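Local coordinates for 26S proteasome regulatory subunit RPN10 (PDB 2X5N), which protects polyubiquitin chains against disassembly by deubiquitinating enzymes and so promotes protein degradation by the 26S proteasome, at residues E13-G18 and I141-L146; K29-M34 and D179-S184; N37-D42 and N46-M51. All coordinates share one frame; numbering follows the deposited sequence. Where two conformers were deposited one is given.

Contact 1: residues E13-G18 and I141-L146; sequences EWMING and IHIGEL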
loop_
_atom_site.group_PDB
_atom_site.type_symbol
_atom_site.label_atom_id
_atom_site.label_comp_id
_atom_site.label_asym_id
_atom_site.label_seq_id
_atom_site.Cartn_x
_atom_site.Cartn_y
_atom_site.Cartn_z
ATOM N N GLU A 13 -0.473 -2.795 -15.969
ATOM C CA GLU A 13 0.315 -2.410 -17.128
ATOM C C GLU A 13 0.825 -0.959 -17.026
ATOM O O GLU A 13 1.822 -0.623 -17.643
ATOM C CB GLU A 13 -0.471 -2.611 -18.423
ATOM C CG GLU A 13 -1.712 -1.745 -18.537
ATOM C CD GLU A 13 -2.630 -2.147 -19.658
ATOM O OE1 GLU A 13 -2.159 -2.701 -20.671
ATOM O OE2 GLU A 13 -3.841 -1.892 -19.529
ATOM N N TRP A 14 0.165 -0.134 -16.215
ATOM C CA TRP A 14 0.583 1.261 -16.042
ATOM C C TRP A 14 1.949 1.356 -15.356
ATOM O O TRP A 14 2.622 2.373 -15.431
ATOM C CB TRP A 14 -0.470 2.019 -15.230
ATOM C CG TRP A 14 -1.728 2.216 -15.998
ATOM C CD1 TRP A 14 -2.683 1.279 -16.266
ATOM C CD2 TRP A 14 -2.142 3.411 -16.632
ATOM N NE1 TRP A 14 -3.666 1.828 -17.032
ATOM C CE2 TRP A 14 -3.360 3.138 -17.275
ATOM C CE3 TRP A 14 -1.608 4.695 -16.709
ATOM C CZ2 TRP A 14 -4.063 4.111 -17.987
ATOM C CZ3 TRP A 14 -2.305 5.661 -17.425
ATOM C CH2 TRP A 14 -3.512 5.358 -18.047
ATOM N N MET A 15 2.351 0.292 -14.679
ATOM C CA MET A 15 3.557 0.303 -13.881
ATOM C C MET A 15 4.810 -0.041 -14.711
ATOM O O MET A 15 5.900 -0.008 -14.189
ATOM C CB MET A 15 3.375 -0.643 -12.678
ATOM C CG MET A 15 2.207 -0.228 -11.788
ATOM S SD MET A 15 2.470 1.365 -10.949
ATOM C CE MET A 15 3.611 0.896 -9.654
ATOM N N ILE A 16 4.579 -0.410 -15.973
ATOM C CA ILE A 16 5.634 -0.602 -16.952
ATOM C C ILE A 16 5.847 0.756 -17.607
ATOM O O ILE A 16 5.520 1.002 -18.759
ATOM C CB ILE A 16 5.246 -1.622 -18.020
ATOM C CG1 ILE A 16 4.699 -2.905 -17.379
ATOM C CG2 ILE A 16 6.453 -1.950 -18.897
ATOM C CD1 ILE A 16 3.965 -3.833 -18.361
ATOM N N ASN A 17 6.348 1.668 -16.824
ATOM C CA ASN A 17 6.745 2.949 -17.332
ATOM C C ASN A 17 8.057 3.358 -16.693
ATOM O O ASN A 17 8.221 3.180 -15.496
ATOM C CB ASN A 17 5.615 3.867 -16.908
ATOM C CG ASN A 17 5.658 5.212 -17.566
ATOM O OD1 ASN A 17 6.725 5.758 -17.837
ATOM N ND2 ASN A 17 4.488 5.748 -17.865
ATOM N N GLY A 18 8.991 3.892 -17.488
ATOM C CA GLY A 18 10.286 4.334 -16.993
ATOM C C GLY A 18 10.355 5.759 -16.462
ATOM O O GLY A 18 11.438 6.280 -16.234
ATOM N N ILE A 141 0.299 5.683 -1.524
ATOM C CA ILE A 141 1.461 6.241 -2.230
ATOM C C ILE A 141 1.004 6.363 -3.677
ATOM O O ILE A 141 0.796 5.360 -4.348
ATOM C CB ILE A 141 2.677 5.325 -2.119
ATOM C CG1 ILE A 141 3.097 5.196 -0.647
ATOM C CG2 ILE A 141 3.815 5.874 -2.975
ATOM C CD1 ILE A 141 3.960 3.975 -0.330
ATOM N N HIS A 142 0.813 7.601 -4.127
ATOM C CA HIS A 142 0.252 7.887 -5.434
ATOM C C HIS A 142 1.366 8.391 -6.353
ATOM O O HIS A 142 2.036 9.383 -6.032
ATOM C CB HIS A 142 -0.845 8.940 -5.278
ATOM C CG HIS A 142 -1.715 9.086 -6.486
ATOM N ND1 HIS A 142 -2.480 10.207 -6.710
ATOM C CD2 HIS A 142 -1.972 8.242 -7.516
ATOM C CE1 HIS A 142 -3.159 10.058 -7.837
ATOM N NE2 HIS A 142 -2.865 8.872 -8.345
ATOM N N ILE A 143 1.557 7.700 -7.472
ATOM C CA ILE A 143 2.574 8.061 -8.456
ATOM C C ILE A 143 1.962 8.088 -9.853
ATOM O O ILE A 143 0.873 7.553 -10.072
ATOM C CB ILE A 143 3.772 7.066 -8.413
ATOM C CG1 ILE A 143 3.392 5.691 -8.925
ATOM C CG2 ILE A 143 4.382 7.073 -7.016
ATOM C CD1 ILE A 143 4.564 4.749 -8.988
ATOM N N GLY A 144 2.674 8.706 -10.782
ATOM C CA GLY A 144 2.290 8.676 -12.181
ATOM C C GLY A 144 1.590 9.929 -12.625
ATOM O O GLY A 144 2.109 11.036 -12.459
ATOM N N GLU A 145 0.398 9.736 -13.166
ATOM C CA GLU A 145 -0.493 10.834 -13.472
ATOM C C GLU A 145 -1.155 11.267 -12.158
ATOM O O GLU A 145 -1.809 10.458 -11.455
ATOM C CB GLU A 145 -1.531 10.374 -14.493
ATOM C CG GLU A 145 -0.933 10.017 -15.849
ATOM C CD GLU A 145 0.031 8.829 -15.815
ATOM O OE1 GLU A 145 1.093 8.968 -16.470
ATOM O OE2 GLU A 145 -0.263 7.774 -15.154
ATOM N N LEU A 146 -0.942 12.525 -11.796
ATOM C CA LEU A 146 -1.411 13.049 -10.522
ATOM C C LEU A 146 -2.355 14.215 -10.756
ATOM O O LEU A 146 -3.018 14.678 -9.828
ATOM C CB LEU A 146 -0.226 13.505 -9.669
ATOM C CG LEU A 146 0.835 12.449 -9.350
ATOM C CD1 LEU A 146 2.031 13.088 -8.663
ATOM C CD2 LEU A 146 0.256 11.335 -8.498
#
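W14 and G144 bring the two backbones closest, their CA atoms 8.5 Å apart, where the 3-10 turn 13-15 faces the loop into which strand 136-143 runs; at this spacing the contact is made by side chains alone. Two pairs carry it. On the inner side, the methyl CE of M15 meets CD1 of I143 at 4.0 Å, the two side chains crossing at about a right angle. M15 starts off to one side, and the bends at chi2 and chi3 swing its methyl round to I143, while in I143 CG1 lies between the backbone N and the carbonyl carbon and carries CD1 out to the sulfur side chain. M15 also rests on F25 and Q28 of helix 24-42. The segment 13-18 belongs to the loop after the first strand of the von Willebrand A fold, which in metal-binding relatives carries the DxSxS motif; D10 and S12 match its first two positions, and W14 stands where the second serine would be. On the outer, exposed side, E145 OE2 approaches the benzo part of the W14 indole obliquely, 3.7 Å from CE3, with the ring and carboxylate planes 57° apart. This is a van der Waals approach only; the polar end of E145 is held chiefly by the salt bridge from OE1 to R24, at the start of helix 24-42. Between I143 and E145 in the chain, G144 adopts backbone angles suited to glycine (phi 100°, psi -124°), and its N is hydrogen-bonded to the hydroxyl of Y20.

Contact 2: residues K29-M34 and D179-S184; sequences KDTVHM and DLVNQS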
loop_
_atom_site.group_PDB
_atom_site.type_symbol
_atom_site.label_atom_id
_atom_site.label_comp_id
_atom_site.label_asym_id
_atom_site.label_seq_id
_atom_site.Cartn_x
_atom_site.Cartn_y
_atom_site.Cartn_z
ATOM N N LYS A 29 8.697 -1.542 -5.748
ATOM C CA LYS A 29 9.239 -2.745 -5.075
ATOM C C LYS A 29 10.297 -2.416 -4.001
ATOM O O LYS A 29 10.280 -2.986 -2.910
ATOM C CB LYS A 29 9.799 -3.727 -6.110
ATOM C CG LYS A 29 10.079 -5.112 -5.579
ATOM C CD LYS A 29 10.659 -5.987 -6.672
ATOM C CE LYS A 29 10.944 -7.391 -6.183
ATOM N NZ LYS A 29 11.780 -8.129 -7.164
ATOM N N ASP A 30 11.184 -1.464 -4.296
ATOM C CA ASP A 30 12.168 -1.014 -3.307
ATOM C C ASP A 30 11.491 -0.274 -2.119
ATOM O O ASP A 30 11.906 -0.389 -0.972
ATOM C CB ASP A 30 13.208 -0.077 -3.942
ATOM C CG ASP A 30 14.226 -0.804 -4.827
ATOM O OD1 ASP A 30 14.089 -2.019 -5.049
ATOM O OD2 ASP A 30 15.179 -0.143 -5.304
ATOM N N THR A 31 10.441 0.476 -2.402
ATOM C CA THR A 31 9.685 1.193 -1.372
ATOM C C THR A 31 8.954 0.225 -0.415
ATOM O O THR A 31 8.841 0.477 0.789
ATOM C CB THR A 31 8.701 2.148 -2.029
ATOM O OG1 THR A 31 9.424 2.952 -2.961
ATOM C CG2 THR A 31 8.055 3.027 -1.008
ATOM N N VAL A 32 8.478 -0.894 -0.939
ATOM C CA VAL A 32 7.826 -1.911 -0.116
ATOM C C VAL A 32 8.765 -2.376 1.009
ATOM O O VAL A 32 8.350 -2.533 2.161
ATOM C CB VAL A 32 7.385 -3.118 -0.987
ATOM C CG1 VAL A 32 6.918 -4.300 -0.117
ATOM C CG2 VAL A 32 6.259 -2.699 -1.935
ATOM N N HIS A 33 10.032 -2.580 0.685
ATOM C CA HIS A 33 10.977 -3.082 1.668
ATOM C C HIS A 33 11.122 -2.064 2.797
ATOM O O HIS A 33 11.203 -2.415 3.978
ATOM C CB HIS A 33 12.328 -3.406 1.007
ATOM C CG HIS A 33 13.186 -4.334 1.806
ATOM N ND1 HIS A 33 14.320 -4.952 1.300
ATOM C CD2 HIS A 33 13.090 -4.803 3.061
ATOM C CE1 HIS A 33 14.863 -5.734 2.238
ATOM N NE2 HIS A 33 14.125 -5.655 3.337
ATOM N N MET A 34 11.145 -0.784 2.433
ATOM C CA MET A 34 11.255 0.279 3.429
ATOM C C MET A 34 10.054 0.322 4.368
ATOM O O MET A 34 10.224 0.436 5.575
ATOM C CB MET A 34 11.504 1.624 2.705
ATOM C CG MET A 34 11.594 2.848 3.590
ATOM S SD MET A 34 10.022 3.525 4.169
ATOM C CE MET A 34 9.272 4.018 2.627
ATOM N N ASP A 179 13.444 6.593 -1.499
ATOM C CA ASP A 179 14.032 7.668 -0.706
ATOM C C ASP A 179 12.996 8.745 -0.433
ATOM O O ASP A 179 12.884 9.236 0.681
ATOM C CB ASP A 179 15.244 8.272 -1.418
ATOM C CG ASP A 179 16.412 7.298 -1.507
ATOM O OD1 ASP A 179 16.570 6.478 -0.585
ATOM O OD2 ASP A 179 17.160 7.343 -2.496
ATOM N N LEU A 180 12.260 9.138 -1.460
ATOM C CA LEU A 180 11.242 10.176 -1.305
ATOM C C LEU A 180 10.137 9.763 -0.335
ATOM O O LEU A 180 9.735 10.544 0.517
ATOM C CB LEU A 180 10.677 10.542 -2.673
ATOM C CG LEU A 180 11.707 11.240 -3.565
ATOM C CD1 LEU A 180 11.236 11.250 -5.009
ATOM C CD2 LEU A 180 11.958 12.670 -3.071
ATOM N N VAL A 181 9.655 8.532 -0.437
ATOM C CA VAL A 181 8.654 8.054 0.509
ATOM C C VAL A 181 9.257 7.904 1.918
ATOM O O VAL A 181 8.588 8.129 2.930
ATOM C CB VAL A 181 7.990 6.750 0.032
ATOM C CG1 VAL A 181 6.957 6.296 1.036
ATOM C CG2 VAL A 181 7.335 6.948 -1.343
ATOM N N ASN A 182 10.513 7.509 1.998
ATOM C CA ASN A 182 11.162 7.420 3.297
ATOM C C ASN A 182 11.214 8.798 3.969
ATOM O O ASN A 182 11.210 8.875 5.195
ATOM C CB ASN A 182 12.565 6.819 3.175
ATOM C CG ASN A 182 13.152 6.420 4.517
ATOM O OD1 ASN A 182 12.481 5.855 5.350
ATOM N ND2 ASN A 182 14.429 6.706 4.714
ATOM N N GLN A 183 11.212 9.867 3.166
ATOM C CA GLN A 183 11.270 11.249 3.639
ATOM C C GLN A 183 9.882 11.832 3.910
ATOM O O GLN A 183 9.738 13.017 4.263
ATOM C CB GLN A 183 11.967 12.121 2.571
ATOM C CG GLN A 183 13.466 11.805 2.369
ATOM C CD GLN A 183 14.030 12.280 1.019
ATOM O OE1 GLN A 183 13.540 13.240 0.416
ATOM N NE2 GLN A 183 15.074 11.603 0.550
ATOM N N SER A 184 8.858 11.012 3.716
ATOM C CA SER A 184 7.465 11.419 3.919
ATOM C C SER A 184 6.997 11.046 5.311
ATOM O O SER A 184 7.710 10.369 6.045
ATOM C CB SER A 184 6.554 10.742 2.889
ATOM O OG SER A 184 6.226 9.396 3.241
#
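M34 points its thioether across to V181 and N182, and each part of the chain meets something different. CG lies anti to the backbone N (chi1 178°), which sends the chain out from its helix; bends at chi2 and chi3 then turn the methyl toward V181. CE packs against CG1 of V181 at 3.6 Å. The sulfur SD instead lies 3.6 Å from OD1 of N182, and CG is just as close to that oxygen, the two side chains meeting at a slant. One turn earlier, T31 presents its methyl rather than its hydroxyl: CG2 sits 3.9 Å from CB of V181 and almost as near to both of its methyls, so the threonine fits against the branch of the valine, the side chains crossing at about a right angle. OG1 is turned back to the carbonyl of A27 in its own helix. These side chains join helix 24-42 to helix 177-182 of the von Willebrand A fold, whose backbones come within 7.1 Å at the CA atoms of M34 and N182. Where the latter helix ends, the V181 carbonyl is gripped twice, by S184 N and by S184 OG, the hydroxyl lying on a lone pair in the carbonyl plane at 2.7 Å. The N182 oxygen beside the sulfur accepts a hydrogen bond from Q188 N. The helices are thus held to each other by methyl and thioether packing, while the polar groups at this interface find their hydrogen-bond partners within their own helix or in the chain that follows it.

Contact 3: residues N37-D42 and N46-M51; sequences NQKIND and NMCGLM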
loop_
_atom_site.group_PDB
_atom_site.type_symbol
_atom_site.label_atom_id
_atom_site.label_comp_id
_atom_site.label_asym_id
_atom_site.label_seq_id
_atom_site.Cartn_x
_atom_site.Cartn_y
_atom_site.Cartn_z
ATOM N N ASN A 37 10.116 -2.719 6.720
ATOM C CA ASN A 37 11.078 -2.531 7.795
ATOM C C ASN A 37 10.605 -1.506 8.799
ATOM O O ASN A 37 10.810 -1.687 9.985
ATOM C CB ASN A 37 12.460 -2.152 7.232
ATOM C CG ASN A 37 13.176 -3.339 6.618
ATOM O OD1 ASN A 37 12.712 -4.492 6.705
ATOM N ND2 ASN A 37 14.297 -3.067 5.969
ATOM N N GLN A 38 9.926 -0.456 8.358
ATOM C CA GLN A 38 9.342 0.496 9.307
ATOM C C GLN A 38 8.417 -0.251 10.280
ATOM O O GLN A 38 8.506 -0.083 11.503
ATOM C CB GLN A 38 8.589 1.607 8.559
ATOM C CG GLN A 38 8.019 2.743 9.428
ATOM C CD GLN A 38 6.649 2.437 10.019
ATOM O OE1 GLN A 38 5.678 2.235 9.296
ATOM N NE2 GLN A 38 6.564 2.407 11.353
ATOM N N LYS A 39 7.511 -1.077 9.749
ATOM C CA LYS A 39 6.572 -1.810 10.584
ATOM C C LYS A 39 7.292 -2.802 11.512
ATOM O O LYS A 39 7.015 -2.867 12.699
ATOM C CB LYS A 39 5.560 -2.550 9.712
ATOM C CG LYS A 39 4.732 -1.633 8.833
ATOM C CD LYS A 39 4.033 -0.554 9.652
ATOM C CE LYS A 39 3.248 0.377 8.755
ATOM N NZ LYS A 39 2.902 1.629 9.480
ATOM N N ILE A 40 8.231 -3.572 10.973
ATOM C CA ILE A 40 8.885 -4.606 11.747
ATOM C C ILE A 40 9.716 -3.982 12.858
ATOM O O ILE A 40 9.838 -4.532 13.950
ATOM C CB ILE A 40 9.745 -5.512 10.809
ATOM C CG1 ILE A 40 8.965 -6.762 10.428
ATOM C CG2 ILE A 40 11.086 -5.898 11.444
ATOM C CD1 ILE A 40 7.675 -6.494 9.832
ATOM N N ASN A 41 10.254 -2.802 12.594
ATOM C CA ASN A 41 11.068 -2.122 13.590
ATOM C C ASN A 41 10.251 -1.325 14.620
ATOM O O ASN A 41 10.812 -0.885 15.626
ATOM C CB ASN A 41 12.094 -1.211 12.888
ATOM C CG ASN A 41 13.164 -2.006 12.123
ATOM O OD1 ASN A 41 13.446 -3.163 12.448
ATOM N ND2 ASN A 41 13.768 -1.384 11.120
ATOM N N ASP A 42 8.949 -1.141 14.382
ATOM C CA ASP A 42 8.112 -0.340 15.283
ATOM C C ASP A 42 7.705 -1.096 16.539
ATOM O O ASP A 42 7.510 -0.496 17.598
ATOM C CB ASP A 42 6.864 0.195 14.569
ATOM C CG ASP A 42 6.519 1.625 14.983
ATOM O OD1 ASP A 42 7.443 2.465 15.020
ATOM O OD2 ASP A 42 5.324 1.939 15.226
ATOM N N ASN A 46 4.711 -6.707 15.302
ATOM C CA ASN A 46 4.070 -6.251 14.069
ATOM C C ASN A 46 4.309 -7.242 12.946
ATOM O O ASN A 46 5.370 -7.873 12.861
ATOM C CB ASN A 46 4.595 -4.885 13.658
ATOM C CG ASN A 46 4.012 -3.765 14.484
ATOM O OD1 ASN A 46 3.169 -3.989 15.346
ATOM N ND2 ASN A 46 4.445 -2.543 14.215
ATOM N N MET A 47 3.314 -7.364 12.082
ATOM C CA MET A 47 3.366 -8.257 10.939
ATOM C C MET A 47 2.910 -7.494 9.714
ATOM O O MET A 47 2.090 -6.593 9.810
ATOM C CB MET A 47 2.379 -9.407 11.132
ATOM C CG MET A 47 2.569 -10.145 12.417
ATOM S SD MET A 47 3.812 -11.399 12.184
ATOM C CE MET A 47 2.773 -12.790 11.741
ATOM N N CYS A 48 3.400 -7.908 8.556
ATOM C CA CYS A 48 3.001 -7.393 7.257
ATOM C C CYS A 48 2.614 -8.478 6.291
ATOM O O CYS A 48 3.272 -9.518 6.276
ATOM C CB CYS A 48 3.980 -6.419 6.597
ATOM S SG CYS A 48 4.542 -5.064 7.563
ATOM N N GLY A 49 1.624 -8.221 5.452
ATOM C CA GLY A 49 1.282 -9.120 4.374
ATOM C C GLY A 49 1.371 -8.359 3.060
ATOM O O GLY A 49 1.516 -7.125 3.048
ATOM N N LEU A 50 1.284 -9.094 1.965
ATOM C CA LEU A 50 1.524 -8.557 0.641
ATOM C C LEU A 50 0.395 -8.981 -0.291
ATOM O O LEU A 50 0.048 -10.160 -0.370
ATOM C CB LEU A 50 2.860 -9.049 0.080
ATOM C CG LEU A 50 3.238 -8.504 -1.287
ATOM C CD1 LEU A 50 3.444 -7.001 -1.229
ATOM C CD2 LEU A 50 4.495 -9.188 -1.823
ATOM N N MET A 51 -0.152 -8.009 -1.006
ATOM C CA MET A 51 -1.164 -8.236 -2.016
ATOM C C MET A 51 -0.820 -7.450 -3.254
ATOM O O MET A 51 -0.143 -6.428 -3.190
ATOM C CB MET A 51 -2.531 -7.689 -1.571
ATOM C CG MET A 51 -3.276 -8.535 -0.628
ATOM S SD MET A 51 -4.837 -7.735 -0.240
ATOM C CE MET A 51 -5.610 -7.558 -1.829
#
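I40 and N46 mark the closest backbone approach, 5.6 Å between CA atoms, where the last turns of helix 24-42 meet the start of strand 47-52 across a short connection. N46 carries the polar part: ND2 donates to the K39 carbonyl O at 3.0 Å, with an N-H...O angle of 149° and the donor tilted from the carbonyl plane. D42 N reaches that same oxygen from the opposite face, so two donors hold it. The N46 amide also gives a bond to V1 O and takes one from E3 N. With an alanine here, the K39 carbonyl would probably keep D42 N but lose its second donor, and V1 O and E3 N would each lose a partner, weakening the tie between chain start and helix end. Deeper in, C48 SG lies 3.5 Å from K39 CB and 4.1 Å from I40 CD1. K39 bends at chi2 (-55°), leading its amine off to Q38 OE1, 2.8 Å from NZ, and to a salt bridge with E3 of strand 3-9. The contact closes the beta-alpha-beta unit of strand 3-9, helix 24-42 and strand 47-52, with C48 touching both T5 of strand 3-9 and F71 of helix 68-75.

Overall arrangement
Helix 24-42 is the element common to contacts 2 and 3, both buried, their centres about 13 Å apart: the first packs its middle on helix 177-182 mostly through apolar groups and a thioether, the second ties its last turns to strand 47-52 with an amide hydrogen bond as well. Contact 1 is only partly buried, at the C-terminal end of strand 136-143 and across the chain's centre from contact 3, about 24 Å between centres, and pairs one apolar touch with one exposed approach. It continues into contact 2 through strand 136-143, where I141 CG2 meets V181 CG2 at 4.0 Å. Contacts 1 and 2 bring together distant parts of the sequence, whereas contact 3 joins consecutive elements.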